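Local atomic coordinates of PGRP domain of peptidoglycan recognition protein 3 (Branchiostoma belcheri tsingtauense, PDB entry 4ZXM), a protein that probably recognises bacterial peptidoglycan and, as an N-acetylmuramoyl-L-alanine amidase, hydrolyses the bond between its glycan strands and stem peptides. Residues Y157-G162 with V167-G172. Sequence-based numbering, arbitrary orientation.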
loop_
_atom_site.group_PDB
_atom_site.type_symbol
_atom_site.label_atom_id
_atom_site.label_comp_id
_atom_site.label_asym_id
_atom_site.label_seq_id
_atom_site.Cartn_x
_atom_site.Cartn_y
_atom_site.Cartn_z
ATOM N N TYR A 157 -0.292 3.292 5.735
ATOM C CA TYR A 157 0.288 2.898 4.460
ATOM C C TYR A 157 0.546 4.084 3.542
ATOM O O TYR A 157 -0.198 5.060 3.536
ATOM C CB TYR A 157 -0.647 1.932 3.754
ATOM C CG TYR A 157 -1.011 0.748 4.599
ATOM C CD1 TYR A 157 -0.055 -0.210 4.925
ATOM C CD2 TYR A 157 -2.312 0.572 5.071
ATOM C CE1 TYR A 157 -0.376 -1.315 5.697
ATOM C CE2 TYR A 157 -2.647 -0.530 5.843
ATOM C CZ TYR A 157 -1.672 -1.465 6.154
ATOM O OH TYR A 157 -1.982 -2.561 6.912
ATOM N N ASN A 158 1.593 3.962 2.740
ATOM C CA ASN A 158 1.947 4.992 1.790
ATOM C C ASN A 158 0.890 5.055 0.717
ATOM O O ASN A 158 0.495 6.143 0.301
ATOM C CB ASN A 158 3.291 4.694 1.152
ATOM C CG ASN A 158 4.428 4.867 2.112
ATOM O OD1 ASN A 158 5.046 5.918 2.154
ATOM N ND2 ASN A 158 4.710 3.846 2.899
ATOM N N PHE A 159 0.438 3.881 0.282
ATOM C CA PHE A 159 -0.555 3.764 -0.770
ATOM C C PHE A 159 -1.494 2.584 -0.539
ATOM O O PHE A 159 -1.095 1.575 0.043
ATOM C CB PHE A 159 0.143 3.570 -2.114
ATOM C CG PHE A 159 0.901 4.782 -2.590
ATOM C CD1 PHE A 159 0.240 5.821 -3.231
ATOM C CD2 PHE A 159 2.282 4.880 -2.405
ATOM C CE1 PHE A 159 0.933 6.933 -3.673
ATOM C CE2 PHE A 159 2.978 5.993 -2.846
ATOM C CZ PHE A 159 2.303 7.019 -3.484
ATOM N N LEU A 160 -2.734 2.710 -1.013
ATOM C CA LEU A 160 -3.696 1.609 -0.984
ATOM C C LEU A 160 -4.245 1.293 -2.363
ATOM O O LEU A 160 -4.374 2.174 -3.203
ATOM C CB LEU A 160 -4.861 1.923 -0.058
ATOM C CG LEU A 160 -4.461 2.105 1.401
ATOM C CD1 LEU A 160 -4.308 3.585 1.723
ATOM C CD2 LEU A 160 -5.484 1.468 2.328
ATOM N N VAL A 161 -4.593 0.030 -2.577
ATOM C CA VAL A 161 -5.086 -0.426 -3.866
ATOM C C VAL A 161 -6.445 -1.084 -3.694
ATOM O O VAL A 161 -6.609 -1.972 -2.860
ATOM C CB VAL A 161 -4.111 -1.426 -4.502
ATOM C CG1 VAL A 161 -4.579 -1.817 -5.893
ATOM C CG2 VAL A 161 -2.718 -0.822 -4.578
ATOM N N GLY A 162 -7.415 -0.636 -4.484
ATOM C CA GLY A 162 -8.764 -1.187 -4.445
ATOM C C GLY A 162 -8.975 -2.233 -5.520
ATOM O O GLY A 162 -8.253 -2.261 -6.523
ATOM N N VAL A 167 -5.630 3.373 -7.369
ATOM C CA VAL A 167 -4.641 3.567 -6.324
ATOM C C VAL A 167 -5.042 4.785 -5.517
ATOM O O VAL A 167 -5.475 5.793 -6.073
ATOM C CB VAL A 167 -3.238 3.766 -6.916
ATOM C CG1 VAL A 167 -2.229 4.113 -5.831
ATOM C CG2 VAL A 167 -2.810 2.511 -7.655
ATOM N N TYR A 168 -4.897 4.673 -4.202
ATOM C CA TYR A 168 -5.275 5.719 -3.271
ATOM C C TYR A 168 -4.046 6.144 -2.492
ATOM O O TYR A 168 -3.293 5.306 -1.999
ATOM C CB TYR A 168 -6.358 5.202 -2.321
ATOM C CG TYR A 168 -7.641 4.876 -3.038
ATOM C CD1 TYR A 168 -7.783 3.674 -3.716
ATOM C CD2 TYR A 168 -8.700 5.784 -3.068
ATOM C CE1 TYR A 168 -8.945 3.373 -4.399
ATOM C CE2 TYR A 168 -9.868 5.492 -3.750
ATOM C CZ TYR A 168 -9.986 4.285 -4.414
ATOM O OH TYR A 168 -11.132 3.973 -5.104
ATOM N N GLU A 169 -3.849 7.450 -2.383
ATOM C CA GLU A 169 -2.696 8.005 -1.705
ATOM C C GLU A 169 -2.955 7.993 -0.214
ATOM O O GLU A 169 -4.020 8.413 0.234
ATOM C CB GLU A 169 -2.479 9.439 -2.184
ATOM C CG GLU A 169 -1.217 10.110 -1.669
ATOM C CD GLU A 169 -1.340 11.627 -1.594
ATOM O OE1 GLU A 169 -2.269 12.206 -2.208
ATOM O OE2 GLU A 169 -0.501 12.246 -0.902
ATOM N N GLY A 170 -1.990 7.496 0.551
ATOM C CA GLY A 170 -2.016 7.615 2.002
ATOM C C GLY A 170 -0.947 8.607 2.399
ATOM O O GLY A 170 -1.119 9.816 2.239
ATOM N N ARG A 171 0.176 8.087 2.880
ATOM C CA ARG A 171 1.331 8.916 3.208
ATOM C C ARG A 171 2.115 9.275 1.946
ATOM O O ARG A 171 2.921 10.195 1.953
ATOM C CB ARG A 171 2.220 8.199 4.219
ATOM C CG ARG A 171 1.429 7.688 5.415
ATOM C CD ARG A 171 2.278 7.501 6.663
ATOM N NE ARG A 171 1.443 7.335 7.858
ATOM C CZ ARG A 171 1.904 7.122 9.092
ATOM N NH1 ARG A 171 3.209 7.036 9.326
ATOM N NH2 ARG A 171 1.052 6.990 10.103
ATOM N N GLY A 172 1.864 8.552 0.861
ATOM C CA GLY A 172 2.448 8.885 -0.420
ATOM C C GLY A 172 3.930 8.587 -0.473
ATOM O O GLY A 172 4.464 7.836 0.340
#
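Val-167 opens the second strand of an antiparallel beta hairpin in the mixed sheet of this PGRP amidase domain, and its CG1 meets Phe-159 CD1 at 4.0 Å. With CG1 anti to the backbone N (chi1 174°), this methyl is the branch that meets the ring. Phe-159 and Val-167 share a sheet face, where both touch Leu-212 of helix 203-219. Tyr-168 forms the hydrogen-bonded pair with Leu-160: its N reaches Leu-160 O at 2.7 Å, and its O takes Leu-160 N at 2.8 Å in a nearly straight bond (171° at the hydrogen). Its ring, edge on to Leu-160 O, points to the other face, against helix 132-149, and its OH bonds Asp-164. Beside Glu-169 CA runs the Phe-159 ring, which continues to Gly-172, CZ to CA 3.6 Å; an alanine in place of Phe-159 would probably open a gap between Val-167, Gly-172 and Leu-212. Beyond the strand the chain curls round two carbonyls. Gly-170 N bonds Asn-158 O at 2.8 Å from above its carbonyl plane. Arg-171 N bonds Tyr-157 O at 3.1 Å, while the Arg-171 guanidinium leaves the hairpin for the carbonyls of Asp-154, Ile-155 and Arg-176. Gly-172 N grips Asn-158 O a second time, in the carbonyl plane on a lone pair, 2.8 Å from the oxygen.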